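Local structure of periphilin-1 (Homo sapiens, 6SWG) at residues Thr22-Ala27 against Ala88-Ser93; Lys26-Lys31 against Glu81-Phe86. The protein probably serves in the HUSH epigenetic silencing complex, where its helical C-terminal domain would mediate self-association and assembly with TASOR. All blocks are in the same frame, centred on the assembly; numbering follows the deposited sequence.

Interaction 1: Thr22-Ala27 against Ala88-Ser93; sequences TTRSKA and AEYDTS
Arg24 grips the carboxylate of Asp91 side-on, with one bond to each oxygen. NE reaches Asp91 OD1 at 3.0 Å, almost in the guanidinium plane and nearly straight (N-H...O 170°). NH1 of Arg24 meets Asp91 OD2 at 2.9 Å, somewhat tilted from that plane. Both oxygens use their syn lone pairs, and the two flat groups lie nearly coplanar, the geometry of a bidentate salt bridge that fixes how the groups are turned. The arginine gets there because CG is anti to the backbone N (chi1 154°) and the chain runs extended to NE. NH2 of Arg24 is bonded to the backbone of another protein chain, which ties the bridge to the assembly.

Beside it, the Tyr90 ring comes up against the same turn of helix. Its CE2 lies 3.6 Å from Arg24 CB and its CE1 4.1 Å from Ala27 CB, both oblique to the ring, while its OH carries on to the methyl CG2 of Thr23 at 3.3 Å. Thr22 starts this helix as N-cap, its OG1 accepting from Ser25 N at 3.1 Å.

The contact lies at the surface and joins the first turn of helix 23-56 to the last turns of helix 61-93, which run antiparallel here (159°) with segment axes 11.6 Å apart; Arg24 also touches Ile87 on the second helix.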
loop_
_atom_site.group_PDB
_atom_site.type_symbol
_atom_site.label_atom_id
_atom_site.label_comp_id
_atom_site.label_asym_id
_atom_site.label_seq_id
_atom_site.Cartn_x
_atom_site.Cartn_y
_atom_site.Cartn_z
ATOM N N THR B 22 -30.152 7.269 -19.735
ATOM C CA THR B 22 -29.926 8.695 -19.528
ATOM C C THR B 22 -28.477 8.977 -19.203
ATOM O O THR B 22 -27.777 8.167 -18.579
ATOM C CB THR B 22 -30.812 9.268 -18.398
ATOM O OG1 THR B 22 -30.732 8.465 -17.191
ATOM C CG2 THR B 22 -32.262 9.397 -18.855
ATOM N N THR B 23 -28.033 10.156 -19.623
ATOM C CA THR B 23 -26.742 10.673 -19.205
ATOM C C THR B 23 -26.558 10.436 -17.713
ATOM O O THR B 23 -25.459 10.073 -17.251
ATOM C CB THR B 23 -26.650 12.170 -19.488
ATOM O OG1 THR B 23 -26.748 12.431 -20.891
ATOM C CG2 THR B 23 -25.346 12.734 -18.965
ATOM N N ARG B 24 -27.642 10.650 -16.955
ATOM C CA ARG B 24 -27.521 10.698 -15.507
ATOM C C ARG B 24 -27.406 9.295 -14.946
ATOM O O ARG B 24 -26.632 9.056 -14.008
ATOM C CB ARG B 24 -28.724 11.445 -14.925
ATOM C CG ARG B 24 -29.081 11.071 -13.508
ATOM C CD ARG B 24 -30.384 11.765 -12.977
ATOM N NE ARG B 24 -30.384 11.720 -11.505
ATOM C CZ ARG B 24 -30.824 10.672 -10.782
ATOM N NH1 ARG B 24 -30.778 10.711 -9.472
ATOM N NH2 ARG B 24 -31.363 9.587 -11.350
ATOM N N SER B 25 -28.174 8.363 -15.510
ATOM C CA SER B 25 -28.031 6.977 -15.112
ATOM C C SER B 25 -26.632 6.490 -15.428
ATOM O O SER B 25 -26.005 5.802 -14.616
ATOM C CB SER B 25 -29.082 6.110 -15.788
ATOM O OG SER B 25 -28.741 5.828 -17.128
ATOM N N LYS B 26 -26.108 6.868 -16.592
ATOM C CA LYS B 26 -24.760 6.435 -16.930
ATOM C C LYS B 26 -23.726 7.018 -15.972
ATOM O O LYS B 26 -22.801 6.311 -15.571
ATOM C CB LYS B 26 -24.401 6.810 -18.359
ATOM C CG LYS B 26 -25.131 6.035 -19.410
ATOM C CD LYS B 26 -24.729 6.561 -20.776
ATOM C CE LYS B 26 -25.833 6.351 -21.784
ATOM N NZ LYS B 26 -25.590 7.145 -23.039
ATOM N N ALA B 27 -23.853 8.301 -15.622
ATOM C CA ALA B 27 -22.916 8.933 -14.688
ATOM C C ALA B 27 -22.910 8.227 -13.333
ATOM O O ALA B 27 -21.831 7.943 -12.777
ATOM C CB ALA B 27 -23.277 10.413 -14.501
ATOM N N ALA B 88 -26.094 13.814 -5.073
ATOM C CA ALA B 88 -26.639 15.103 -4.618
ATOM C C ALA B 88 -26.056 16.264 -5.468
ATOM O O ALA B 88 -26.810 17.112 -5.994
ATOM C CB ALA B 88 -26.380 15.290 -3.119
ATOM N N GLU B 89 -24.726 16.256 -5.698
ATOM C CA GLU B 89 -24.113 17.322 -6.509
ATOM C C GLU B 89 -24.748 17.361 -7.900
ATOM O O GLU B 89 -25.220 18.415 -8.373
ATOM C CB GLU B 89 -22.602 17.111 -6.637
ATOM C CG GLU B 89 -21.805 17.455 -5.398
ATOM C CD GLU B 89 -21.826 18.956 -5.098
ATOM O OE1 GLU B 89 -21.560 19.391 -3.962
ATOM O OE2 GLU B 89 -22.097 19.749 -6.012
ATOM N N TYR B 90 -24.899 16.191 -8.504
ATOM C CA TYR B 90 -25.430 16.145 -9.852
ATOM C C TYR B 90 -26.847 16.687 -9.888
ATOM O O TYR B 90 -27.238 17.367 -10.839
ATOM C CB TYR B 90 -25.437 14.705 -10.351
ATOM C CG TYR B 90 -25.595 14.563 -11.826
ATOM C CD1 TYR B 90 -24.460 14.408 -12.627
ATOM C CD2 TYR B 90 -26.848 14.565 -12.436
ATOM C CE1 TYR B 90 -24.558 14.245 -13.971
ATOM C CE2 TYR B 90 -26.960 14.401 -13.841
ATOM C CZ TYR B 90 -25.795 14.243 -14.583
ATOM O OH TYR B 90 -25.740 14.076 -15.955
ATOM N N ASP B 91 -27.651 16.349 -8.891
ATOM C CA ASP B 91 -29.046 16.712 -8.961
ATOM C C ASP B 91 -29.272 18.107 -8.436
ATOM O O ASP B 91 -30.438 18.472 -8.206
ATOM C CB ASP B 91 -29.932 15.724 -8.134
ATOM C CG ASP B 91 -30.025 14.308 -8.779
ATOM O OD1 ASP B 91 -29.664 14.256 -9.975
ATOM O OD2 ASP B 91 -30.415 13.293 -8.104
ATOM N N THR B 92 -28.199 18.850 -8.118
ATOM C CA THR B 92 -28.364 20.236 -7.705
ATOM C C THR B 92 -27.657 21.201 -8.660
ATOM O O THR B 92 -27.640 22.398 -8.385
ATOM C CB THR B 92 -27.907 20.494 -6.262
ATOM O OG1 THR B 92 -26.559 20.082 -6.048
ATOM C CG2 THR B 92 -28.766 19.689 -5.329
ATOM N N SER B 93 -27.126 20.737 -9.792
ATOM C CA SER B 93 -26.386 21.665 -10.640
ATOM C C SER B 93 -26.305 21.256 -12.106
ATOM O O SER B 93 -25.400 21.733 -12.809
ATOM C CB SER B 93 -24.924 21.830 -10.010
ATOM O OG SER B 93 -24.186 20.564 -10.079
#

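Interaction 2: Lys26-Lys31 against Glu81-Phe86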
loop_
_atom_site.group_PDB
_atom_site.type_symbol
_atom_site.label_atom_id
_atom_site.label_comp_id
_atom_site.label_asym_id
_atom_site.label_seq_id
_atom_site.Cartn_x
_atom_site.Cartn_y
_atom_site.Cartn_z
ATOM N N LYS B 26 -26.108 6.868 -16.592
ATOM C CA LYS B 26 -24.760 6.435 -16.930
ATOM C C LYS B 26 -23.726 7.018 -15.972
ATOM O O LYS B 26 -22.801 6.311 -15.571
ATOM C CB LYS B 26 -24.401 6.810 -18.359
ATOM C CG LYS B 26 -25.131 6.035 -19.410
ATOM C CD LYS B 26 -24.729 6.561 -20.776
ATOM C CE LYS B 26 -25.833 6.351 -21.784
ATOM N NZ LYS B 26 -25.590 7.145 -23.039
ATOM N N ALA B 27 -23.853 8.301 -15.622
ATOM C CA ALA B 27 -22.916 8.933 -14.688
ATOM C C ALA B 27 -22.910 8.227 -13.333
ATOM O O ALA B 27 -21.831 7.943 -12.777
ATOM C CB ALA B 27 -23.277 10.413 -14.501
ATOM N N ILE B 28 -24.111 7.930 -12.798
ATOM C CA ILE B 28 -24.196 7.231 -11.515
ATOM C C ILE B 28 -23.585 5.849 -11.640
ATOM O O ILE B 28 -22.846 5.401 -10.769
ATOM C CB ILE B 28 -25.658 7.160 -11.015
ATOM C CG1 ILE B 28 -26.205 8.572 -10.770
ATOM C CG2 ILE B 28 -25.794 6.323 -9.762
ATOM C CD1 ILE B 28 -27.719 8.630 -10.551
ATOM N N ALA B 29 -23.901 5.140 -12.711
ATOM C CA ALA B 29 -23.381 3.778 -12.881
ATOM C C ALA B 29 -21.859 3.766 -12.958
ATOM O O ALA B 29 -21.216 2.924 -12.326
ATOM C CB ALA B 29 -23.965 3.141 -14.155
ATOM N N SER B 30 -21.269 4.690 -13.725
ATOM C CA SER B 30 -19.824 4.747 -13.844
ATOM C C SER B 30 -19.185 5.163 -12.533
ATOM O O SER B 30 -18.153 4.605 -12.147
ATOM C CB SER B 30 -19.402 5.708 -14.943
ATOM O OG SER B 30 -19.631 5.118 -16.182
ATOM N N LYS B 31 -19.778 6.158 -11.845
ATOM C CA LYS B 31 -19.240 6.576 -10.554
ATOM C C LYS B 31 -19.261 5.429 -9.573
ATOM O O LYS B 31 -18.304 5.214 -8.826
ATOM C CB LYS B 31 -20.058 7.730 -9.969
ATOM C CG LYS B 31 -19.411 8.439 -8.768
ATOM C CD LYS B 31 -18.017 9.002 -9.071
ATOM C CE LYS B 31 -17.310 9.505 -7.818
ATOM N NZ LYS B 31 -16.002 10.141 -8.142
ATOM N N GLU B 81 -20.889 7.268 1.338
ATOM C CA GLU B 81 -21.093 8.709 1.390
ATOM C C GLU B 81 -20.673 9.351 0.075
ATOM O O GLU B 81 -21.368 10.226 -0.441
ATOM C CB GLU B 81 -20.354 9.365 2.533
ATOM C CG GLU B 81 -21.205 10.520 3.067
ATOM C CD GLU B 81 -21.245 11.757 2.110
ATOM O OE1 GLU B 81 -20.128 12.196 1.704
ATOM O OE2 GLU B 81 -22.372 12.261 1.731
ATOM N N GLU B 82 -19.570 8.880 -0.510
ATOM C CA GLU B 82 -19.054 9.461 -1.736
ATOM C C GLU B 82 -20.107 9.401 -2.828
ATOM O O GLU B 82 -20.457 10.426 -3.422
ATOM C CB GLU B 82 -17.806 8.699 -2.164
ATOM C CG GLU B 82 -17.288 9.176 -3.482
ATOM C CD GLU B 82 -15.870 8.684 -3.800
ATOM O OE1 GLU B 82 -15.322 7.878 -3.015
ATOM O OE2 GLU B 82 -15.298 9.179 -4.813
ATOM N N LEU B 83 -20.759 8.230 -2.971
ATOM C CA LEU B 83 -21.747 8.072 -4.032
ATOM C C LEU B 83 -22.931 9.003 -3.783
ATOM O O LEU B 83 -23.404 9.692 -4.710
ATOM C CB LEU B 83 -22.197 6.620 -4.117
ATOM C CG LEU B 83 -23.250 6.415 -5.213
ATOM C CD1 LEU B 83 -22.752 6.773 -6.577
ATOM C CD2 LEU B 83 -23.713 4.952 -5.220
ATOM N N LYS B 84 -23.368 9.106 -2.519
ATOM C CA LYS B 84 -24.479 10.022 -2.237
ATOM C C LYS B 84 -24.086 11.450 -2.572
ATOM O O LYS B 84 -24.807 12.152 -3.295
ATOM C CB LYS B 84 -24.938 9.925 -0.799
ATOM C CG LYS B 84 -25.588 8.618 -0.493
ATOM C CD LYS B 84 -26.020 8.564 0.975
ATOM C CE LYS B 84 -26.643 7.217 1.304
ATOM N NZ LYS B 84 -27.257 7.082 2.677
ATOM N N HIS B 85 -22.871 11.838 -2.188
ATOM C CA HIS B 85 -22.396 13.171 -2.532
ATOM C C HIS B 85 -22.510 13.412 -4.026
ATOM O O HIS B 85 -23.101 14.416 -4.452
ATOM C CB HIS B 85 -20.968 13.391 -2.087
ATOM C CG HIS B 85 -20.634 14.835 -1.994
ATOM N ND1 HIS B 85 -19.710 15.435 -2.815
ATOM C CD2 HIS B 85 -21.154 15.818 -1.224
ATOM C CE1 HIS B 85 -19.650 16.723 -2.529
ATOM N NE2 HIS B 85 -20.508 16.975 -1.561
ATOM N N PHE B 86 -22.068 12.430 -4.828
ATOM C CA PHE B 86 -22.086 12.579 -6.268
ATOM C C PHE B 86 -23.508 12.782 -6.752
ATOM O O PHE B 86 -23.834 13.838 -7.322
ATOM C CB PHE B 86 -21.488 11.342 -6.899
ATOM C CG PHE B 86 -21.495 11.355 -8.390
ATOM C CD1 PHE B 86 -22.583 10.897 -9.089
ATOM C CD2 PHE B 86 -20.390 11.796 -9.087
ATOM C CE1 PHE B 86 -22.585 10.891 -10.446
ATOM C CE2 PHE B 86 -20.378 11.793 -10.461
ATOM C CZ PHE B 86 -21.484 11.322 -11.146
#
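The Phe86 ring takes Lys31 on one face and Ala27 at its rim. Lys31 CG stands 3.7 Å from the ring centroid, 20° off the normal, which meets the geometry of a CH-pi contact, and CD follows at 3.7 Å from Phe86 CD2. The edge receives Ala27 CB, in plane and 3.9 Å from Phe86 CZ. Ile28 adds its CG1 at 4.3 Å from Phe86 CE1.

Lys31 can lay its methylenes on the ring because its chain folds once, at chi2 (57°), and is extended beyond. Its ammonium then passes the aromatic ring and comes to 3.5 Å between NZ and Glu82 OE2, a long salt bridge in which the two side chains cross at about a right angle. The stronger polar partner of NZ is Glu34, one turn further along its own helix, so NZ is held chiefly by Glu34 OE1, with Glu82 a longer second partner across the contact.

These contacts belong to an antiparallel helical hairpin: the segment axes approach to 10.5 Å at 161°, inside the periphilin C-terminal domain. The hairpin's buried side is lined by Ile28 and Leu83, whose CG2 and CD1 are 4.4 Å apart, a loose apolar contact. Leu83 CD1 also lies 4.3 Å from Lys31 CG, and the leucine reaches on to Thr32 and Ile35. Both Ile28 and Leu83 pack against apolar side chains of another protein chain, whereas Lys31 and Glu82 are partly exposed.

How the interactions relate
From the N terminus the chain enters helix 23-56 at its cap, Thr22; the first turns of the helix supply the rest of Thr22-Ala27 and then Lys26-Lys31, overlapping at Lys26 and Ala27. It turns between residues 56 and 61 and returns along helix 61-93, presenting Glu81-Phe86 first and Ala88-Ser93 last. The order is therefore reversed on the way back: interaction 2 closes the inner loop, with 49 residues between its segments, and is nested within interaction 1, which closes one of 60. Neither crosses the other. Their centres are 8 Å apart, and together they zip the open end of the hairpin, where the ordered chain begins and ends, far along the chain from its connecting turn.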